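Local coordinates for Phosphoglucomutase/phosphomannomutase family protein (Burkholderia thailandensis, PDB 3UW2), which probably transfers a phosphoryl group within phosphosugars, as a metal-dependent member of the phosphohexose mutase family, at residues V57-G71 / L86-V99. Numbering follows the deposited sequence.
With EDO (1,2-ethanediol), chain C; EDO (1,2-ethanediol), chain D.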
loop_
_atom_site.group_PDB
_atom_site.type_symbol
_atom_site.label_atom_id
_atom_site.label_comp_id
_atom_site.label_asym_id
_atom_site.label_seq_id
_atom_site.Cartn_x
_atom_site.Cartn_y
_atom_site.Cartn_z
ATOM N N VAL A 57 -17.479 -13.237 9.765
ATOM C CA VAL A 57 -16.569 -13.775 10.768
ATOM C C VAL A 57 -17.213 -14.971 11.490
ATOM O O VAL A 57 -16.593 -16.050 11.575
ATOM C CB VAL A 57 -16.143 -12.665 11.741
ATOM C CG1 VAL A 57 -15.654 -13.212 13.060
ATOM C CG2 VAL A 57 -15.126 -11.720 11.078
ATOM N N ARG A 58 -18.461 -14.832 11.953
ATOM C CA ARG A 58 -19.100 -15.970 12.678
ATOM C C ARG A 58 -19.362 -17.148 11.739
ATOM O O ARG A 58 -19.311 -18.266 12.153
ATOM C CB ARG A 58 -20.432 -15.604 13.337
ATOM C CG ARG A 58 -20.463 -14.371 14.185
ATOM C CD ARG A 58 -20.630 -14.660 15.655
ATOM N NE ARG A 58 -21.524 -15.801 15.937
ATOM C CZ ARG A 58 -22.845 -15.762 16.126
ATOM N NH1 ARG A 58 -23.554 -14.647 16.112
ATOM N NH2 ARG A 58 -23.465 -16.891 16.418
ATOM N N ALA A 59 -19.643 -16.898 10.468
ATOM C CA ALA A 59 -19.946 -18.008 9.547
ATOM C C ALA A 59 -18.650 -18.798 9.274
ATOM O O ALA A 59 -18.706 -19.952 8.883
ATOM C CB ALA A 59 -20.531 -17.464 8.252
ATOM N N GLN A 60 -17.490 -18.158 9.463
ATOM C CA GLN A 60 -16.210 -18.859 9.393
ATOM C C GLN A 60 -15.699 -19.275 10.768
ATOM O O GLN A 60 -14.591 -19.739 10.912
ATOM C CB GLN A 60 -15.179 -18.070 8.607
ATOM C CG GLN A 60 -15.596 -17.804 7.169
ATOM C CD GLN A 60 -14.517 -17.022 6.415
ATOM O OE1 GLN A 60 -13.342 -17.081 6.776
ATOM N NE2 GLN A 60 -14.899 -16.313 5.359
ATOM N N GLY A 61 -16.560 -19.182 11.760
ATOM C CA GLY A 61 -16.240 -19.722 13.060
ATOM C C GLY A 61 -15.377 -18.804 13.914
ATOM O O GLY A 61 -14.867 -19.224 14.968
ATOM N N GLY A 62 -15.213 -17.558 13.467
ATOM C CA GLY A 62 -14.452 -16.556 14.274
ATOM C C GLY A 62 -15.379 -15.900 15.302
ATOM O O GLY A 62 -16.621 -15.953 15.148
ATOM N N ASP A 63 -14.817 -15.314 16.364
ATOM C CA ASP A 63 -15.654 -14.573 17.293
ATOM C C ASP A 63 -15.152 -13.179 17.718
ATOM O O ASP A 63 -15.678 -12.639 18.695
ATOM C CB ASP A 63 -15.943 -15.392 18.550
ATOM C CG ASP A 63 -14.690 -15.678 19.357
ATOM O OD1 ASP A 63 -13.555 -15.322 18.906
ATOM O OD2 ASP A 63 -14.855 -16.271 20.448
ATOM N N ALA A 64 -14.169 -12.607 17.011
ATOM C CA ALA A 64 -13.584 -11.357 17.439
ATOM C C ALA A 64 -12.983 -10.610 16.252
ATOM O O ALA A 64 -12.532 -11.223 15.320
ATOM C CB ALA A 64 -12.523 -11.557 18.513
ATOM N N VAL A 65 -12.953 -9.280 16.352
ATOM C CA VAL A 65 -12.405 -8.440 15.333
ATOM C C VAL A 65 -11.722 -7.255 16.021
ATOM O O VAL A 65 -12.312 -6.607 16.931
ATOM C CB VAL A 65 -13.521 -7.878 14.404
ATOM C CG1 VAL A 65 -12.882 -6.918 13.394
ATOM C CG2 VAL A 65 -14.162 -9.017 13.587
ATOM N N VAL A 66 -10.503 -6.943 15.579
ATOM C CA VAL A 66 -9.825 -5.716 15.985
ATOM C C VAL A 66 -10.364 -4.552 15.147
ATOM O O VAL A 66 -10.538 -4.699 13.904
ATOM C CB VAL A 66 -8.316 -5.865 15.645
ATOM C CG1 VAL A 66 -7.532 -4.557 15.809
ATOM C CG2 VAL A 66 -7.697 -6.896 16.550
ATOM N N VAL A 67 -10.592 -3.382 15.760
ATOM C CA VAL A 67 -10.928 -2.197 14.945
ATOM C C VAL A 67 -9.935 -1.060 15.222
ATOM O O VAL A 67 -9.362 -1.021 16.269
ATOM C CB VAL A 67 -12.367 -1.660 15.164
ATOM C CG1 VAL A 67 -13.393 -2.722 14.806
ATOM C CG2 VAL A 67 -12.553 -1.174 16.596
ATOM N N ALA A 68 -9.694 -0.177 14.241
ATOM C CA ALA A 68 -8.761 0.912 14.403
ATOM C C ALA A 68 -9.237 2.011 13.451
ATOM O O ALA A 68 -10.085 1.756 12.570
ATOM C CB ALA A 68 -7.320 0.442 14.020
ATOM N N ARG A 69 -8.686 3.203 13.630
ATOM C CA ARG A 69 -9.036 4.319 12.755
ATOM C C ARG A 69 -7.825 5.177 12.462
ATOM O O ARG A 69 -6.842 5.177 13.245
ATOM C CB ARG A 69 -10.190 5.149 13.404
ATOM C CG ARG A 69 -9.785 5.765 14.754
ATOM C CD ARG A 69 -10.879 6.768 15.163
ATOM N NE ARG A 69 -10.556 7.446 16.403
ATOM C CZ ARG A 69 -9.894 8.611 16.535
ATOM N NH1 ARG A 69 -9.384 9.334 15.485
ATOM N NH2 ARG A 69 -9.745 9.067 17.767
ATOM N N ASP A 70 -7.881 5.954 11.359
ATOM C CA ASP A 70 -6.845 6.951 11.154
ATOM C C ASP A 70 -7.273 8.267 11.826
ATOM O O ASP A 70 -8.144 8.234 12.684
ATOM C CB ASP A 70 -6.565 7.164 9.663
ATOM C CG ASP A 70 -7.736 7.751 8.904
ATOM O OD1 ASP A 70 -8.769 8.199 9.520
ATOM O OD2 ASP A 70 -7.585 7.896 7.630
ATOM N N GLY A 71 -6.693 9.418 11.446
ATOM C CA GLY A 71 -7.000 10.640 12.183
ATOM C C GLY A 71 -8.012 11.607 11.545
ATOM O O GLY A 71 -7.904 12.867 11.714
ATOM N N LEU A 86 -20.636 -4.825 14.709
ATOM C CA LEU A 86 -19.901 -6.071 14.858
ATOM C C LEU A 86 -20.474 -6.763 16.075
ATOM O O LEU A 86 -20.689 -8.020 16.095
ATOM C CB LEU A 86 -18.421 -5.799 15.092
ATOM C CG LEU A 86 -17.630 -5.442 13.821
ATOM C CD1 LEU A 86 -16.359 -4.633 14.225
ATOM C CD2 LEU A 86 -17.313 -6.707 13.010
ATOM N N ARG A 87 -20.609 -5.978 17.145
ATOM C CA ARG A 87 -21.130 -6.584 18.425
ATOM C C ARG A 87 -22.597 -7.123 18.298
ATOM O O ARG A 87 -22.928 -8.164 18.905
ATOM C CB ARG A 87 -21.023 -5.583 19.561
ATOM C CG ARG A 87 -19.575 -5.110 19.832
ATOM C CD ARG A 87 -19.578 -3.913 20.801
ATOM N NE ARG A 87 -20.124 -4.272 22.145
ATOM C CZ ARG A 87 -20.473 -3.377 23.076
ATOM N NH1 ARG A 87 -20.290 -2.038 22.878
ATOM N NH2 ARG A 87 -20.900 -3.828 24.275
ATOM N N ALA A 88 -23.468 -6.406 17.575
ATOM C CA ALA A 88 -24.863 -6.848 17.212
ATOM C C ALA A 88 -24.877 -8.166 16.428
ATOM O O ALA A 88 -25.860 -8.878 16.485
ATOM C CB ALA A 88 -25.605 -5.755 16.391
ATOM N N ALA A 89 -23.824 -8.442 15.634
ATOM C CA ALA A 89 -23.612 -9.781 15.001
ATOM C C ALA A 89 -23.100 -10.862 15.957
ATOM O O ALA A 89 -22.986 -12.032 15.551
ATOM C CB ALA A 89 -22.608 -9.689 13.811
ATOM N N GLY A 90 -22.759 -10.498 17.178
ATOM C CA GLY A 90 -22.298 -11.481 18.184
ATOM C C GLY A 90 -20.761 -11.613 18.223
ATOM O O GLY A 90 -20.243 -12.571 18.780
ATOM N N VAL A 91 -20.025 -10.633 17.661
ATOM C CA VAL A 91 -18.563 -10.657 17.569
ATOM C C VAL A 91 -17.948 -9.730 18.640
ATOM O O VAL A 91 -18.394 -8.635 18.798
ATOM C CB VAL A 91 -18.188 -10.251 16.114
ATOM C CG1 VAL A 91 -16.750 -9.844 15.992
ATOM C CG2 VAL A 91 -18.506 -11.447 15.193
ATOM N N ASP A 92 -16.978 -10.203 19.430
ATOM C CA ASP A 92 -16.269 -9.316 20.345
ATOM C C ASP A 92 -15.381 -8.302 19.613
ATOM O O ASP A 92 -14.764 -8.655 18.609
ATOM C CB ASP A 92 -15.413 -10.142 21.278
ATOM C CG ASP A 92 -16.254 -11.099 22.128
ATOM O OD1 ASP A 92 -17.505 -10.915 22.261
ATOM O OD2 ASP A 92 -15.655 -12.056 22.612
ATOM N N VAL A 93 -15.275 -7.068 20.129
ATOM C CA VAL A 93 -14.485 -6.024 19.453
ATOM C C VAL A 93 -13.322 -5.659 20.363
ATOM O O VAL A 93 -13.498 -5.473 21.564
ATOM C CB VAL A 93 -15.322 -4.752 19.157
ATOM C CG1 VAL A 93 -14.422 -3.568 18.679
ATOM C CG2 VAL A 93 -16.375 -5.107 18.104
ATOM N N VAL A 94 -12.129 -5.623 19.778
ATOM C CA VAL A 94 -10.929 -5.062 20.395
ATOM C C VAL A 94 -10.558 -3.790 19.659
ATOM O O VAL A 94 -10.202 -3.809 18.460
ATOM C CB VAL A 94 -9.768 -6.058 20.361
ATOM C CG1 VAL A 94 -8.516 -5.432 20.996
ATOM C CG2 VAL A 94 -10.198 -7.312 21.113
ATOM N N ASP A 95 -10.691 -2.680 20.365
ATOM C CA ASP A 95 -10.507 -1.378 19.760
ATOM C C ASP A 95 -9.084 -0.874 20.058
ATOM O O ASP A 95 -8.770 -0.590 21.197
ATOM C CB ASP A 95 -11.602 -0.411 20.273
ATOM C CG ASP A 95 -11.610 0.899 19.532
ATOM O OD1 ASP A 95 -10.627 1.228 18.810
ATOM O OD2 ASP A 95 -12.608 1.629 19.689
ATOM N N VAL A 96 -8.222 -0.809 19.038
ATOM C CA VAL A 96 -6.850 -0.380 19.290
ATOM C C VAL A 96 -6.677 1.140 19.084
ATOM O O VAL A 96 -5.526 1.639 19.112
ATOM C CB VAL A 96 -5.800 -1.220 18.486
ATOM C CG1 VAL A 96 -5.871 -2.723 18.906
ATOM C CG2 VAL A 96 -6.005 -1.088 16.981
ATOM N N GLY A 97 -7.798 1.844 18.831
ATOM C CA GLY A 97 -7.845 3.311 18.884
ATOM C C GLY A 97 -7.308 3.858 17.549
ATOM O O GLY A 97 -7.474 3.219 16.534
ATOM N N MET A 98 -6.687 5.048 17.571
ATOM C CA MET A 98 -6.241 5.749 16.347
ATOM C C MET A 98 -4.768 5.420 16.101
ATOM O O MET A 98 -3.872 5.814 16.866
ATOM C CB MET A 98 -6.411 7.266 16.517
ATOM C CG MET A 98 -6.014 8.077 15.256
ATOM S SD MET A 98 -5.585 9.802 15.718
ATOM C CE MET A 98 -4.078 9.607 16.713
ATOM N N VAL A 99 -4.537 4.599 15.102
ATOM C CA VAL A 99 -3.173 4.118 14.808
ATOM C C VAL A 99 -3.043 3.973 13.291
ATOM O O VAL A 99 -4.078 3.889 12.577
ATOM C CB VAL A 99 -2.860 2.770 15.451
ATOM C CG1 VAL A 99 -2.761 2.851 16.988
ATOM C CG2 VAL A 99 -3.911 1.716 15.049
HETATM C C1 EDO C . -9.562 12.666 15.778
HETATM O O1 EDO C . -8.255 12.045 15.690
HETATM C C2 EDO C . -9.940 13.496 14.549
HETATM O O2 EDO C . -8.709 13.974 14.004
HETATM C C1 EDO D . -18.745 0.546 21.562
HETATM O O1 EDO D . -19.422 -0.532 20.810
HETATM C C2 EDO D . -17.874 1.453 20.645
HETATM O O2 EDO D . -18.820 2.319 19.979
#
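Val65 and Val67 pack against Leu86, forming the tight part of the contact. Leu86 divides its two methyls between the valines: CD1 lies 3.6 Å from Val67 CG1, and CD2 meets Val65 CG2. The same Val65 CG2 touches Val91 CG1 at 3.6 Å. Val67 turns CG2 between its backbone N and carbonyl carbon (chi1 -60° to CG1). There it meets Val93 CG1 at 3.7 Å and the carboxylate carbon of Asp95. On the other sheet face, Val66 CG1 reaches Val96 CG1, and Ala68 CB touches both Val96 CG2 and Val99 CG2.

Strands 64-69 and 92-98 run parallel and belong to a right-handed beta-alpha-beta crossover through helix 75-88, in domain I of the mutase fold. Backbone hydrogen bonds join them from Asp63 O with Asp92 N to Arg69 O with Val99 N. A beta bulge shifts the register by one between Val67 and Arg69. At the bulge Asp95 OD1 accepts from Gly97 N, an Asx turn; its OD2 bonds to Tyr172.

The two ends are more polar and partly open to solvent. At one, Arg58 bends at chi2 and chi3, and NH1 donates to Ala89 O at 2.7 Å, in the guanidinium plane. This carbonyl lies just before Gly90, whose positive phi closes helix 75-88 in a Schellman motif. Exposed Asp63 and Asp92 bring like charges close, but both form salt bridges with Arg119; Asp92 OD1 also accepts from Ser171 N.

At the other end, Met98 CB lies 3.7 Å over the centre of one face of the Arg69 guanidinium. Arg69 NH1 donates to Asp70 O and to an ethanediol O1. Asp70 OD2 bonds to Thr128; its side chain lies about 4 Å from that of Asp266, a zinc ligand, and about 8 Å from the zinc.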